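Long-range contact in intimin (Escherichia coli, PDB 1F00), which mediates adhesion of enteropathogenic bacteria to host cells, probably by binding its receptor through the C-type lectin-like domain at its C-terminal end: residues A[94-107]-A[124-138]. Sequence-based numbering, arbitrary orientation.
Sequences FTTLTIDDGNIEIV and QVNLKASGGNGKYTW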
# COMPACT_ATOMS: atom_id res chain seq x y z
N PHE A 94 8.22 -16.10 7.15
CA PHE A 94 7.55 -15.50 6.01
C PHE A 94 8.41 -14.45 5.33
O PHE A 94 9.21 -13.77 5.98
CB PHE A 94 6.22 -14.87 6.45
CG PHE A 94 5.18 -15.88 6.89
CD1 PHE A 94 4.50 -16.65 5.95
CD2 PHE A 94 4.90 -16.07 8.24
CE1 PHE A 94 3.55 -17.58 6.35
CE2 PHE A 94 3.95 -17.00 8.66
CZ PHE A 94 3.27 -17.77 7.71
N THR A 95 8.26 -14.34 4.02
CA THR A 95 9.00 -13.37 3.24
C THR A 95 8.70 -11.97 3.77
O THR A 95 7.65 -11.74 4.38
CB THR A 95 8.59 -13.43 1.75
OG1 THR A 95 9.11 -14.63 1.17
CG2 THR A 95 9.10 -12.22 0.99
N THR A 96 9.62 -11.04 3.54
CA THR A 96 9.47 -9.65 3.96
C THR A 96 8.25 -9.02 3.30
O THR A 96 8.09 -9.10 2.08
CB THR A 96 10.70 -8.82 3.55
OG1 THR A 96 11.88 -9.42 4.09
CG2 THR A 96 10.57 -7.39 4.06
N LEU A 97 7.39 -8.40 4.10
CA LEU A 97 6.20 -7.74 3.57
C LEU A 97 6.69 -6.50 2.82
O LEU A 97 7.49 -5.72 3.33
CB LEU A 97 5.25 -7.33 4.70
CG LEU A 97 3.90 -6.76 4.26
CD1 LEU A 97 3.19 -7.76 3.35
CD2 LEU A 97 3.05 -6.46 5.49
N THR A 98 6.19 -6.32 1.60
CA THR A 98 6.61 -5.22 0.76
C THR A 98 5.47 -4.67 -0.10
O THR A 98 4.56 -5.40 -0.48
CB THR A 98 7.73 -5.68 -0.20
OG1 THR A 98 8.87 -6.11 0.56
CG2 THR A 98 8.15 -4.56 -1.14
N ILE A 99 5.53 -3.37 -0.39
CA ILE A 99 4.55 -2.76 -1.26
C ILE A 99 5.27 -2.49 -2.57
O ILE A 99 6.31 -1.81 -2.60
CB ILE A 99 4.00 -1.43 -0.68
CG1 ILE A 99 3.12 -1.73 0.54
CG2 ILE A 99 3.19 -0.69 -1.75
CD1 ILE A 99 2.63 -0.48 1.27
N ASP A 100 4.74 -3.06 -3.66
CA ASP A 100 5.32 -2.92 -5.00
C ASP A 100 5.07 -1.48 -5.45
O ASP A 100 4.33 -1.23 -6.40
CB ASP A 100 4.62 -3.91 -5.93
CG ASP A 100 5.31 -4.04 -7.28
OD1 ASP A 100 4.75 -4.76 -8.15
OD2 ASP A 100 6.39 -3.44 -7.48
N ASP A 101 5.72 -0.54 -4.76
CA ASP A 101 5.58 0.89 -5.00
C ASP A 101 6.05 1.43 -6.35
O ASP A 101 5.78 2.59 -6.68
CB ASP A 101 6.28 1.67 -3.90
CG ASP A 101 7.77 1.45 -3.89
OD1 ASP A 101 8.21 0.30 -3.66
OD2 ASP A 101 8.52 2.42 -4.14
N GLY A 102 6.77 0.62 -7.12
CA GLY A 102 7.24 1.07 -8.41
C GLY A 102 6.23 0.72 -9.49
O GLY A 102 6.35 1.13 -10.65
N ASN A 103 5.22 -0.06 -9.10
CA ASN A 103 4.19 -0.48 -10.04
C ASN A 103 2.78 -0.18 -9.54
O ASN A 103 1.92 -1.06 -9.50
CB ASN A 103 4.32 -1.98 -10.35
CG ASN A 103 5.64 -2.32 -11.01
OD1 ASN A 103 6.62 -2.64 -10.33
ND2 ASN A 103 5.69 -2.25 -12.33
N ILE A 104 2.56 1.06 -9.14
CA ILE A 104 1.25 1.48 -8.68
C ILE A 104 0.37 1.51 -9.93
O ILE A 104 0.74 2.12 -10.94
CB ILE A 104 1.32 2.85 -8.00
CG1 ILE A 104 2.14 2.73 -6.71
CG2 ILE A 104 -0.08 3.37 -7.71
CD1 ILE A 104 2.39 4.03 -5.98
N GLU A 105 -0.78 0.86 -9.85
CA GLU A 105 -1.68 0.75 -10.99
C GLU A 105 -2.83 1.75 -11.09
O GLU A 105 -3.65 1.88 -10.18
CB GLU A 105 -2.24 -0.68 -11.03
CG GLU A 105 -3.34 -0.89 -12.07
CD GLU A 105 -3.94 -2.27 -11.98
OE1 GLU A 105 -4.36 -2.68 -10.88
OE2 GLU A 105 -4.01 -2.96 -13.02
N ILE A 106 -2.88 2.46 -12.22
CA ILE A 106 -3.95 3.41 -12.49
C ILE A 106 -5.19 2.56 -12.77
O ILE A 106 -5.23 1.84 -13.77
CB ILE A 106 -3.64 4.26 -13.74
CG1 ILE A 106 -2.29 4.95 -13.57
CG2 ILE A 106 -4.76 5.27 -13.98
CD1 ILE A 106 -2.24 5.91 -12.41
N VAL A 107 -6.19 2.66 -11.90
CA VAL A 107 -7.40 1.85 -12.04
C VAL A 107 -8.12 1.95 -13.38
O VAL A 107 -8.59 0.95 -13.91
CB VAL A 107 -8.40 2.18 -10.88
CG1 VAL A 107 -9.75 1.53 -11.15
CG2 VAL A 107 -7.84 1.67 -9.57
N GLN A 124 -8.45 6.81 -8.78
CA GLN A 124 -8.11 5.64 -7.97
C GLN A 124 -6.94 4.82 -8.50
O GLN A 124 -6.79 4.64 -9.71
CB GLN A 124 -9.35 4.76 -7.83
CG GLN A 124 -10.51 5.45 -7.13
CD GLN A 124 -11.80 4.68 -7.23
OE1 GLN A 124 -12.30 4.43 -8.33
NE2 GLN A 124 -12.36 4.31 -6.09
N VAL A 125 -6.12 4.32 -7.59
CA VAL A 125 -4.98 3.49 -7.95
C VAL A 125 -4.95 2.24 -7.08
O VAL A 125 -5.47 2.24 -5.96
CB VAL A 125 -3.63 4.25 -7.78
CG1 VAL A 125 -3.65 5.52 -8.61
CG2 VAL A 125 -3.38 4.57 -6.31
N ASN A 126 -4.37 1.16 -7.60
CA ASN A 126 -4.27 -0.08 -6.84
C ASN A 126 -2.85 -0.29 -6.35
O ASN A 126 -1.90 -0.26 -7.14
CB ASN A 126 -4.69 -1.29 -7.69
CG ASN A 126 -6.17 -1.29 -8.04
OD1 ASN A 126 -7.02 -0.94 -7.22
ND2 ASN A 126 -6.48 -1.71 -9.26
N LEU A 127 -2.70 -0.50 -5.05
CA LEU A 127 -1.38 -0.76 -4.47
C LEU A 127 -1.29 -2.27 -4.26
O LEU A 127 -2.24 -2.89 -3.78
CB LEU A 127 -1.22 -0.07 -3.11
CG LEU A 127 -1.33 1.46 -3.04
CD1 LEU A 127 -0.81 1.93 -1.69
CD2 LEU A 127 -0.54 2.11 -4.16
N LYS A 128 -0.15 -2.86 -4.61
CA LYS A 128 0.03 -4.29 -4.43
C LYS A 128 1.10 -4.60 -3.41
O LYS A 128 2.20 -4.04 -3.45
CB LYS A 128 0.38 -4.97 -5.76
CG LYS A 128 -0.82 -5.29 -6.64
CD LYS A 128 -1.76 -6.29 -5.97
CE LYS A 128 -2.98 -6.57 -6.83
NZ LYS A 128 -3.77 -5.33 -7.11
N ALA A 129 0.77 -5.48 -2.48
CA ALA A 129 1.69 -5.90 -1.44
C ALA A 129 2.10 -7.33 -1.75
O ALA A 129 1.40 -8.04 -2.46
CB ALA A 129 1.02 -5.83 -0.07
N SER A 130 3.25 -7.74 -1.22
CA SER A 130 3.74 -9.09 -1.42
C SER A 130 4.53 -9.47 -0.18
O SER A 130 5.07 -8.60 0.52
CB SER A 130 4.64 -9.17 -2.65
OG SER A 130 5.73 -8.28 -2.55
N GLY A 131 4.59 -10.77 0.11
CA GLY A 131 5.32 -11.21 1.28
C GLY A 131 4.39 -11.46 2.44
O GLY A 131 3.17 -11.39 2.29
N GLY A 132 4.96 -11.73 3.61
CA GLY A 132 4.14 -12.00 4.78
C GLY A 132 3.38 -13.28 4.50
O GLY A 132 3.80 -14.06 3.65
N ASN A 133 2.28 -13.50 5.20
CA ASN A 133 1.50 -14.72 4.99
C ASN A 133 0.42 -14.54 3.93
O ASN A 133 -0.46 -15.38 3.77
CB ASN A 133 0.87 -15.17 6.31
CG ASN A 133 -0.24 -14.26 6.78
OD1 ASN A 133 -0.42 -13.16 6.25
ND2 ASN A 133 -0.97 -14.70 7.78
N GLY A 134 0.48 -13.41 3.22
CA GLY A 134 -0.47 -13.15 2.15
C GLY A 134 -1.83 -12.60 2.53
O GLY A 134 -2.63 -12.30 1.64
N LYS A 135 -2.12 -12.47 3.82
CA LYS A 135 -3.40 -11.93 4.28
C LYS A 135 -3.17 -10.48 4.70
O LYS A 135 -2.62 -10.22 5.77
CB LYS A 135 -3.93 -12.77 5.44
CG LYS A 135 -5.32 -12.37 5.92
CD LYS A 135 -5.80 -13.30 7.03
CE LYS A 135 -7.16 -12.87 7.56
NZ LYS A 135 -7.65 -13.78 8.63
N TYR A 136 -3.61 -9.54 3.86
CA TYR A 136 -3.39 -8.12 4.09
C TYR A 136 -4.56 -7.25 4.56
O TYR A 136 -5.72 -7.52 4.23
CB TYR A 136 -2.82 -7.50 2.81
CG TYR A 136 -1.73 -8.31 2.16
CD1 TYR A 136 -0.64 -8.76 2.90
CD2 TYR A 136 -1.77 -8.61 0.79
CE1 TYR A 136 0.38 -9.49 2.30
CE2 TYR A 136 -0.74 -9.34 0.18
CZ TYR A 136 0.33 -9.78 0.95
OH TYR A 136 1.35 -10.51 0.39
N THR A 137 -4.23 -6.20 5.31
CA THR A 137 -5.21 -5.24 5.80
C THR A 137 -4.56 -3.87 5.58
O THR A 137 -3.44 -3.64 6.04
CB THR A 137 -5.48 -5.42 7.30
OG1 THR A 137 -5.96 -6.75 7.54
CG2 THR A 137 -6.53 -4.42 7.78
N TRP A 138 -5.25 -2.98 4.88
CA TRP A 138 -4.71 -1.65 4.57
C TRP A 138 -5.30 -0.50 5.39
O TRP A 138 -6.42 -0.59 5.89
CB TRP A 138 -4.89 -1.34 3.08
CG TRP A 138 -4.32 -2.36 2.15
CD1 TRP A 138 -4.84 -3.59 1.85
CD2 TRP A 138 -3.12 -2.24 1.39
NE1 TRP A 138 -4.03 -4.24 0.95
CE2 TRP A 138 -2.96 -3.43 0.65
CE3 TRP A 138 -2.15 -1.23 1.26
CZ2 TRP A 138 -1.88 -3.65 -0.21
CZ3 TRP A 138 -1.07 -1.44 0.41
CH2 TRP A 138 -0.94 -2.64 -0.31
O HOH W 1 1.53 -1.40 -5.89
O HOH W 2 -2.38 -3.93 -9.09
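Glu105 and Asn126 are neighbours on an antiparallel bridge in the second immunoglobulin-like domain of this fragment. They form a hydrogen-bonded pair, and their side chains leave the same face of the sheet. Asn126 ND2 donates to Glu105 OE1 at 2.8 Å, almost straight (171°). The carboxylate oxygen lies in the amide plane, but the amide meets it from above the carboxylate plane. With chi1 at 173°, Glu105 turns CG away from its own backbone N, and the chain runs out alongside Asn126. A water bridges the same OE1 to Lys128 NZ. Val107 CG2 packs against the Asn126 amide, 3.6 Å from OD1.

The other face, with Ile99 and Val125, is apolar. Ile99 also touches strands 163-169 and 173-179 of the sandwich. Its CD1 meets the Trp138 ring at CZ3, 3.9 Å away. Ile104 CG2 touches Val125 CB at 3.7 Å, the two side chains slanted to each other. Leu127 runs alongside Ile104 in the same sense. A type I turn from Asp100 to Asn103 joins strands 98-99 and 104-106. One water joins Asp100 O to Lys128 N here.

Toward the first immunoglobulin-like domain, Gly132 N donates a hydrogen bond to Thr95 O, which also accepts from Gln173 NE2. Leu97 CD1 comes to 3.5 Å from Tyr136 CE1, and Tyr136 OH donates to Gly131 O. At the far end Asn133 CB sits over one face of the Phe94 ring, 3.9 Å from its centroid, in a CH-pi contact.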